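Local coordinates for protein cytochrome P450 (Novosphingobium aromaticivorans, PDB 3OFT) that binds haem in a mainly helical fold, as a member of the cytochrome P450 family, with (2R,5R)-hexane-2,5-diol also bound in the model, at residues G79-F84 against T178-K183; Q83-Q88 against R225-N230; A370-K375 against A389-W394. All coordinates share one frame; numbering follows the deposited sequence.

Contact 1: G79-F84 against T178-K183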
# COMPACT_ATOMS: atom_id res chain seq x y z
N GLY A 79 -1.99 1.97 16.90
CA GLY A 79 -2.55 0.61 16.84
C GLY A 79 -3.65 0.36 17.83
O GLY A 79 -4.63 -0.35 17.55
N LYS A 80 -3.50 0.95 19.01
CA LYS A 80 -4.48 0.76 20.07
C LYS A 80 -5.81 1.32 19.63
O LYS A 80 -6.87 0.78 19.97
CB LYS A 80 -4.00 1.44 21.36
CG LYS A 80 -4.97 1.35 22.52
CD LYS A 80 -4.20 1.34 23.84
CE LYS A 80 -4.87 0.39 24.83
NZ LYS A 80 -5.95 1.08 25.57
N VAL A 81 -5.78 2.42 18.87
CA VAL A 81 -7.02 2.99 18.36
C VAL A 81 -7.59 2.22 17.15
O VAL A 81 -8.78 1.90 17.10
CB VAL A 81 -6.87 4.50 18.08
CG1 VAL A 81 -8.11 5.06 17.36
CG2 VAL A 81 -6.66 5.27 19.43
N MET A 82 -6.75 1.97 16.17
CA MET A 82 -7.25 1.44 14.90
C MET A 82 -7.74 -0.00 14.97
O MET A 82 -8.75 -0.31 14.35
CB MET A 82 -6.26 1.68 13.76
CG MET A 82 -6.17 3.18 13.40
SD MET A 82 -7.70 3.84 12.68
CE MET A 82 -7.14 5.53 12.42
N GLN A 83 -7.04 -0.88 15.71
CA GLN A 83 -7.51 -2.26 15.94
C GLN A 83 -7.96 -2.91 14.62
O GLN A 83 -9.00 -3.59 14.56
CB GLN A 83 -8.65 -2.29 16.98
CG GLN A 83 -8.18 -1.81 18.36
CD GLN A 83 -7.34 -2.88 18.98
OE1 GLN A 83 -7.85 -3.92 19.36
NE2 GLN A 83 -6.02 -2.65 19.03
N PHE A 84 -7.15 -2.74 13.58
CA PHE A 84 -7.51 -3.27 12.26
C PHE A 84 -7.61 -4.79 12.21
O PHE A 84 -6.80 -5.52 12.79
CB PHE A 84 -6.44 -2.86 11.24
CG PHE A 84 -6.48 -1.43 10.85
CD1 PHE A 84 -7.64 -0.87 10.35
CD2 PHE A 84 -5.32 -0.66 10.89
CE1 PHE A 84 -7.66 0.46 9.94
CE2 PHE A 84 -5.34 0.66 10.47
CZ PHE A 84 -6.52 1.22 9.99
N THR A 178 -7.26 14.05 15.42
CA THR A 178 -6.48 13.01 16.10
C THR A 178 -6.71 11.62 15.47
O THR A 178 -7.60 11.45 14.62
CB THR A 178 -6.87 12.92 17.57
OG1 THR A 178 -8.28 12.64 17.66
CG2 THR A 178 -6.52 14.24 18.32
N VAL A 179 -5.92 10.63 15.89
CA VAL A 179 -6.16 9.27 15.39
C VAL A 179 -7.55 8.79 15.79
O VAL A 179 -8.23 8.15 14.99
CB VAL A 179 -5.07 8.25 15.81
CG1 VAL A 179 -4.97 8.13 17.32
CG2 VAL A 179 -5.38 6.86 15.19
N GLU A 180 -7.98 9.10 17.01
CA GLU A 180 -9.33 8.73 17.45
C GLU A 180 -10.41 9.39 16.58
O GLU A 180 -11.40 8.75 16.21
CB GLU A 180 -9.50 8.99 18.96
CG GLU A 180 -10.87 8.61 19.55
CD GLU A 180 -11.17 7.10 19.57
OE1 GLU A 180 -12.33 6.72 19.28
OE2 GLU A 180 -10.26 6.29 19.88
N GLN A 181 -10.21 10.65 16.19
CA GLN A 181 -11.22 11.33 15.36
C GLN A 181 -11.27 10.76 13.95
O GLN A 181 -12.32 10.70 13.34
CB GLN A 181 -10.96 12.84 15.30
CG GLN A 181 -11.25 13.53 16.64
CD GLN A 181 -10.76 14.95 16.66
OE1 GLN A 181 -9.82 15.30 15.96
NE2 GLN A 181 -11.41 15.79 17.46
N LEU A 182 -10.11 10.39 13.42
CA LEU A 182 -10.01 9.77 12.09
C LEU A 182 -10.69 8.39 12.10
O LEU A 182 -11.44 8.06 11.18
CB LEU A 182 -8.56 9.65 11.67
CG LEU A 182 -8.25 8.91 10.36
CD1 LEU A 182 -8.97 9.52 9.15
CD2 LEU A 182 -6.73 8.90 10.13
N LYS A 183 -10.41 7.59 13.13
CA LYS A 183 -11.10 6.31 13.33
C LYS A 183 -12.61 6.51 13.39
O LYS A 183 -13.37 5.80 12.75
CB LYS A 183 -10.61 5.62 14.60
CG LYS A 183 -11.33 4.28 14.89
CD LYS A 183 -11.28 3.85 16.33
CE LYS A 183 -12.62 3.41 16.83
NZ LYS A 183 -13.17 4.43 17.81
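Val81 and Val179 reach toward each other tip to tip, CG1 of Val81 lying 3.9 Å from CG2 of Val179. CG2 of Val179 also receives the methyl of Met82, CE lying 3.5 Å away. Met82 slides past Val179 in the opposite direction; its bend at chi2 (-67°) brings the methyl in, and CE of Met82 also touches CD2 of Leu182 at 4.1 Å. The two elements are the last turn of the short helix 78-82 and the first turn of helix 179-199, near the molecular surface of this P450. Leu182 and Lys183 also touch helix 221-252, through Phe233 and Arg229.

Lys183 joins in through its aliphatic chain, Glu180 through one carboxylate oxygen. Lys183 lays its CD 3.3 Å from Val81 O, while its NZ forms a salt bridge with Glu180 OE1 at 2.8 Å, on the syn side of the carboxylate. Glu180 OE2 stays beside the valine, 3.5 Å from Val81 CG1.

Both helix ends are finished by polar groups. Thr178 and Gln181 make a capping box, and Gly79 O accepts from Gln83 N and, on the opposite face of its plane, from Gln83 NE2 at 3.1 Å.

Contact 2: Q83-Q88 against R225-N230. With HEM (protoporphyrin IX containing Fe), chain D.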
# COMPACT_ATOMS: atom_id res chain seq x y z
N GLN A 83 -7.04 -0.88 15.71
CA GLN A 83 -7.51 -2.26 15.94
C GLN A 83 -7.96 -2.91 14.62
O GLN A 83 -9.00 -3.59 14.56
CB GLN A 83 -8.65 -2.29 16.98
CG GLN A 83 -8.18 -1.81 18.36
CD GLN A 83 -7.34 -2.88 18.98
OE1 GLN A 83 -7.85 -3.92 19.36
NE2 GLN A 83 -6.02 -2.65 19.03
N PHE A 84 -7.15 -2.74 13.58
CA PHE A 84 -7.51 -3.27 12.26
C PHE A 84 -7.61 -4.79 12.21
O PHE A 84 -6.80 -5.52 12.79
CB PHE A 84 -6.44 -2.86 11.24
CG PHE A 84 -6.48 -1.43 10.85
CD1 PHE A 84 -7.64 -0.87 10.35
CD2 PHE A 84 -5.32 -0.66 10.89
CE1 PHE A 84 -7.66 0.46 9.94
CE2 PHE A 84 -5.34 0.66 10.47
CZ PHE A 84 -6.52 1.22 9.99
N ILE A 85 -8.63 -5.27 11.50
CA ILE A 85 -8.76 -6.71 11.26
C ILE A 85 -8.68 -6.97 9.73
O ILE A 85 -9.41 -6.34 8.95
CB ILE A 85 -10.12 -7.24 11.78
CG1 ILE A 85 -10.10 -7.33 13.31
CG2 ILE A 85 -10.42 -8.64 11.19
CD1 ILE A 85 -11.54 -7.72 13.85
N PRO A 86 -7.83 -7.91 9.29
CA PRO A 86 -6.93 -8.81 10.00
C PRO A 86 -5.53 -8.21 10.29
O PRO A 86 -4.72 -8.89 10.89
CB PRO A 86 -6.81 -10.00 9.04
CG PRO A 86 -7.17 -9.48 7.71
CD PRO A 86 -7.80 -8.14 7.84
N LEU A 87 -5.27 -6.95 9.89
CA LEU A 87 -3.86 -6.46 9.79
C LEU A 87 -3.09 -6.60 11.11
O LEU A 87 -1.89 -6.89 11.11
CB LEU A 87 -3.79 -5.00 9.31
CG LEU A 87 -2.42 -4.33 9.11
CD1 LEU A 87 -1.60 -5.01 7.97
CD2 LEU A 87 -2.62 -2.86 8.82
N GLN A 88 -3.78 -6.34 12.21
CA GLN A 88 -3.13 -6.30 13.53
C GLN A 88 -3.29 -7.56 14.34
O GLN A 88 -2.90 -7.56 15.50
CB GLN A 88 -3.65 -5.11 14.34
CG GLN A 88 -3.12 -3.78 13.82
CD GLN A 88 -3.67 -2.62 14.65
OE1 GLN A 88 -3.33 -2.43 15.83
NE2 GLN A 88 -4.50 -1.87 14.04
N ARG A 225 -16.88 -3.53 12.08
CA ARG A 225 -16.33 -2.16 12.02
C ARG A 225 -14.82 -2.16 11.73
O ARG A 225 -14.37 -1.40 10.89
CB ARG A 225 -16.53 -1.36 13.33
CG ARG A 225 -17.99 -1.12 13.78
CD ARG A 225 -17.99 -0.15 14.95
NE ARG A 225 -19.33 -0.01 15.54
CZ ARG A 225 -19.75 -0.66 16.61
NH1 ARG A 225 -18.93 -1.48 17.29
NH2 ARG A 225 -21.01 -0.47 17.02
N ARG A 226 -14.08 -2.97 12.49
CA ARG A 226 -12.59 -3.09 12.41
C ARG A 226 -12.15 -3.63 11.08
O ARG A 226 -11.12 -3.18 10.53
CB ARG A 226 -12.08 -4.05 13.52
CG ARG A 226 -12.30 -3.38 14.91
CD ARG A 226 -12.22 -4.38 16.05
NE ARG A 226 -10.90 -4.98 16.15
CZ ARG A 226 -10.61 -6.08 16.82
NH1 ARG A 226 -11.58 -6.73 17.46
NH2 ARG A 226 -9.36 -6.56 16.81
N MET A 227 -12.86 -4.64 10.58
CA MET A 227 -12.47 -5.23 9.28
C MET A 227 -12.72 -4.26 8.11
O MET A 227 -11.86 -4.10 7.21
CB MET A 227 -13.21 -6.56 9.06
CG MET A 227 -12.79 -7.35 7.84
SD MET A 227 -13.70 -6.79 6.39
CE MET A 227 -15.39 -7.17 6.87
N CYS A 228 -13.89 -3.64 8.13
CA CYS A 228 -14.27 -2.69 7.10
C CYS A 228 -13.37 -1.48 7.07
O CYS A 228 -13.04 -1.02 5.96
CB CYS A 228 -15.73 -2.26 7.28
SG CYS A 228 -16.86 -3.63 6.79
N ARG A 229 -12.97 -0.97 8.25
CA ARG A 229 -11.95 0.09 8.37
C ARG A 229 -10.62 -0.32 7.72
O ARG A 229 -9.96 0.51 7.05
CB ARG A 229 -11.73 0.40 9.88
CG ARG A 229 -10.84 1.54 10.32
CD ARG A 229 -10.64 1.44 11.88
NE ARG A 229 -11.93 1.37 12.52
CZ ARG A 229 -12.26 0.76 13.66
NH1 ARG A 229 -11.41 0.09 14.44
NH2 ARG A 229 -13.51 0.83 14.03
N ASN A 230 -10.17 -1.56 7.99
CA ASN A 230 -8.99 -2.10 7.31
C ASN A 230 -9.10 -2.17 5.77
O ASN A 230 -8.13 -1.82 5.08
CB ASN A 230 -8.62 -3.45 7.90
CG ASN A 230 -7.18 -3.87 7.62
OD1 ASN A 230 -6.42 -3.26 6.85
ND2 ASN A 230 -6.81 -4.93 8.23
CHA HEM D . -1.78 -6.20 3.85
CHB HEM D . 0.59 -3.61 0.48
CHC HEM D . -3.58 -2.89 -1.86
CHD HEM D . -5.99 -4.52 1.96
C1A HEM D . -0.79 -5.61 3.09
C2A HEM D . 0.62 -5.73 3.36
C3A HEM D . 1.30 -5.04 2.45
C4A HEM D . 0.32 -4.40 1.57
CMA HEM D . 2.84 -4.88 2.42
CAA HEM D . 1.26 -6.59 4.49
CBA HEM D . 1.21 -5.77 5.76
CGA HEM D . 1.91 -6.47 6.92
O1A HEM D . 1.82 -5.95 8.07
O2A HEM D . 2.57 -7.55 6.76
C1B HEM D . -0.33 -3.19 -0.48
C2B HEM D . -0.02 -2.50 -1.70
C3B HEM D . -1.19 -2.31 -2.34
C4B HEM D . -2.25 -2.87 -1.53
CMB HEM D . 1.40 -2.10 -2.14
CAB HEM D . -1.53 -1.61 -3.66
CBB HEM D . -0.62 -0.99 -4.43
C1C HEM D . -4.63 -3.25 -1.08
C2C HEM D . -6.04 -3.23 -1.44
C3C HEM D . -6.71 -3.66 -0.33
C4C HEM D . -5.75 -4.05 0.68
CMC HEM D . -6.61 -2.74 -2.81
CAC HEM D . -8.22 -3.89 -0.08
CBC HEM D . -9.16 -3.16 -0.67
C1D HEM D . -5.11 -5.14 2.79
C2D HEM D . -5.48 -5.82 4.02
C3D HEM D . -4.18 -6.37 4.57
C4D HEM D . -3.14 -5.95 3.67
CMD HEM D . -6.93 -6.00 4.61
CAD HEM D . -4.07 -7.20 5.88
CBD HEM D . -3.91 -8.66 5.44
CGD HEM D . -3.61 -9.45 6.72
O1D HEM D . -3.23 -8.88 7.76
O2D HEM D . -3.68 -10.68 6.71
NA HEM D . -0.94 -4.80 1.96
NB HEM D . -1.69 -3.43 -0.44
NC HEM D . -4.50 -3.80 0.19
ND HEM D . -3.73 -5.22 2.63
FE HEM D . -2.71 -4.38 1.05
O HOH W 1 -6.93 -5.67 15.72
O HOH W 2 -2.85 -2.34 2.28
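The guanidinium of Arg226 is covered by Ile85, whose CD1 sits 3.5 Å above the plane over its centre; Gln83 OE1 lies over the opposite face. At its edge, NE gives a nearly straight hydrogen bond (169°) to Gln83 O at 2.8 Å, in the plane of both groups and on a carbonyl lone pair. NH2 donates to a water that in turn donates to Phe84 O, so the arginine reads two successive carbonyls. The Phe84 ring has Arg226 O at its edge, and its CE1 meets CG of Arg229 at 3.4 Å; Arg229 sends its charged end on to a salt bridge with Asp187.

The loop 83-88, between helices 78-82 and 91-104, thus lies along helix 221-252, the long helix that in P450s runs across the haem and is usually named helix I. A cis peptide precedes Pro86, whose CG packs 3.7 Å from CGD of a haem propionate, while Leu87 CD1 approaches O1A of the other propionate at 3.5 Å.

Asn230 lies between loop and haem. With CG anti to the backbone N (chi1 -160°), its amide reaches the loop: ND2 makes a weak hydrogen bond to Ile85 O at 3.0 Å, and OD1 is in contact with the haem methyl CMD at 3.6 Å. Ile85 O also takes a CA-H...O contact from Met227.

Contact 3: A370-K375 against A389-W394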
# COMPACT_ATOMS: atom_id res chain seq x y z
N ALA A 370 4.36 13.79 -20.74
CA ALA A 370 5.68 14.04 -20.19
C ALA A 370 5.57 14.85 -18.91
O ALA A 370 4.51 15.40 -18.60
CB ALA A 370 6.55 14.84 -21.22
N LEU A 371 6.69 14.96 -18.19
CA LEU A 371 6.69 15.87 -17.06
C LEU A 371 6.61 17.33 -17.56
O LEU A 371 7.10 17.65 -18.65
CB LEU A 371 7.94 15.67 -16.21
CG LEU A 371 8.07 14.33 -15.49
CD1 LEU A 371 9.46 14.31 -14.88
CD2 LEU A 371 7.01 14.11 -14.41
N ALA A 372 6.00 18.20 -16.77
CA ALA A 372 5.98 19.64 -17.07
C ALA A 372 7.40 20.22 -17.08
O ALA A 372 8.25 19.77 -16.31
CB ALA A 372 5.14 20.39 -16.07
N PRO A 373 7.65 21.21 -17.94
CA PRO A 373 9.03 21.71 -17.98
C PRO A 373 9.51 22.48 -16.74
O PRO A 373 10.70 22.42 -16.44
CB PRO A 373 9.04 22.64 -19.21
CG PRO A 373 7.63 23.15 -19.29
CD PRO A 373 6.76 21.96 -18.85
N ASP A 374 8.63 23.19 -16.04
CA ASP A 374 9.11 24.07 -14.93
C ASP A 374 8.58 23.74 -13.52
O ASP A 374 8.68 24.57 -12.61
CB ASP A 374 8.85 25.55 -15.24
CG ASP A 374 7.37 25.93 -15.09
OD1 ASP A 374 7.01 26.66 -14.11
OD2 ASP A 374 6.56 25.49 -15.95
N LYS A 375 8.02 22.54 -13.34
CA LYS A 375 7.53 22.14 -12.03
C LYS A 375 8.23 20.86 -11.62
O LYS A 375 8.58 20.05 -12.47
CB LYS A 375 6.01 21.98 -12.03
CG LYS A 375 5.24 23.18 -12.55
CD LYS A 375 3.80 23.10 -12.11
CE LYS A 375 2.92 23.98 -12.98
NZ LYS A 375 2.17 23.18 -13.98
N ALA A 389 3.75 15.55 -5.61
CA ALA A 389 3.35 16.25 -6.85
C ALA A 389 3.94 15.58 -8.07
O ALA A 389 5.12 15.15 -8.09
CB ALA A 389 3.69 17.77 -6.83
N LEU A 390 3.10 15.46 -9.07
CA LEU A 390 3.47 14.89 -10.33
C LEU A 390 2.82 15.65 -11.49
O LEU A 390 1.76 15.29 -11.96
CB LEU A 390 3.09 13.39 -10.34
CG LEU A 390 3.38 12.56 -11.58
CD1 LEU A 390 4.86 12.71 -12.03
CD2 LEU A 390 3.01 11.08 -11.29
N PRO A 391 3.47 16.74 -11.94
CA PRO A 391 2.87 17.59 -12.95
C PRO A 391 3.15 17.05 -14.36
O PRO A 391 4.32 16.98 -14.79
CB PRO A 391 3.61 18.93 -12.74
CG PRO A 391 4.99 18.52 -12.26
CD PRO A 391 4.76 17.26 -11.42
N LEU A 392 2.07 16.66 -15.05
CA LEU A 392 2.14 16.10 -16.40
C LEU A 392 1.62 17.10 -17.42
O LEU A 392 0.81 17.94 -17.07
CB LEU A 392 1.28 14.83 -16.47
CG LEU A 392 1.69 13.74 -15.46
CD1 LEU A 392 0.81 12.51 -15.63
CD2 LEU A 392 3.16 13.38 -15.62
N VAL A 393 2.07 16.95 -18.67
CA VAL A 393 1.62 17.76 -19.79
C VAL A 393 1.51 16.84 -21.02
O VAL A 393 2.19 15.80 -21.10
CB VAL A 393 2.59 18.96 -20.09
CG1 VAL A 393 2.64 19.92 -18.92
CG2 VAL A 393 4.04 18.48 -20.44
N TRP A 394 0.60 17.20 -21.92
CA TRP A 394 0.38 16.50 -23.16
C TRP A 394 -0.36 17.41 -24.14
O TRP A 394 -0.91 18.45 -23.76
CB TRP A 394 -0.39 15.17 -22.93
CG TRP A 394 -1.74 15.38 -22.36
CD1 TRP A 394 -2.90 15.57 -23.05
CD2 TRP A 394 -2.08 15.44 -20.96
NE1 TRP A 394 -3.96 15.76 -22.16
CE2 TRP A 394 -3.48 15.68 -20.88
CE3 TRP A 394 -1.34 15.34 -19.76
CZ2 TRP A 394 -4.16 15.80 -19.66
CZ3 TRP A 394 -2.02 15.46 -18.54
CH2 TRP A 394 -3.42 15.69 -18.50
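Ala370 and Val393 face each other as an antiparallel hydrogen-bonded pair. Val393 N donates to Ala370 O at 2.9 Å and Ala370 N to Val393 O at 3.0 Å, both nearly along the C=O axis. One step on, Leu371 and Leu392 form the non-hydrogen-bonded pair, their CA atoms 4.6 Å apart. Just past the end of the strand a third backbone bond follows, Ala372 N to Pro391 O; it is fairly straight at nitrogen (162°), but the donor comes in above the carbonyl plane.

Side chains fill in around this ladder. Ala372 CB touches Pro391 CB and Val393 CG1, the latter at 3.8 Å. Further along, the turning chain brings Lys375 back, and its CB rests 3.6 Å from CG of the Pro391 ring. The strands belong to a small antiparallel sheet of the P450 fold, in which 386-394 is the shared strand: it pairs with 369-371, 378-380 and 133-135. Strand 378-380 lies between the two segments in the chain.

Leu390 and Leu392 are buried, and Leu371 reaches over to them from the neighbouring strand. Leu371 and Leu390 cross at about a right angle, and CD2 of Leu371 presses on CD1 of Leu390 at 3.5 Å, tighter than usual for two methyls. With CD1 of Leu371 extended (chi2 173°), the other branch, CD2, turns to the second strand and also meets CD2 of Leu392 at 4.1 Å. Behind them stand Ala247, Leu248 and Ala251 of helix 221-252, with Phe136 touching both Leu390 and Leu392. Beyond the ladder, backbone bonds from Leu390, Leu392 and Trp394 to Phe136, Cys134 and Gly132 tie the shared strand to strand 133-135 and the residues flanking it.

Contacts 1 and 2 are neighbours, about 10 Å between centres, and start from the same piece of chain: Gln83 and Phe84 lie in both ranges, though across the contacts they touch only the partner segment of contact 2. The two also touch directly, Met82 O lying 2.7 Å from Arg229 NH1 in a probable hydrogen bond. Contact 1 is at the surface and relies on aliphatic groups, whereas contact 2 is buried beside the haem and uses arginine and asparagine side chains to hold loop carbonyls. Contact 3, partly buried, lies about 37 Å from contact 2, centre to centre, across the middle of the molecule, and is knit by backbone bonds of a sheet. Helix 221-252 nevertheless meets all three.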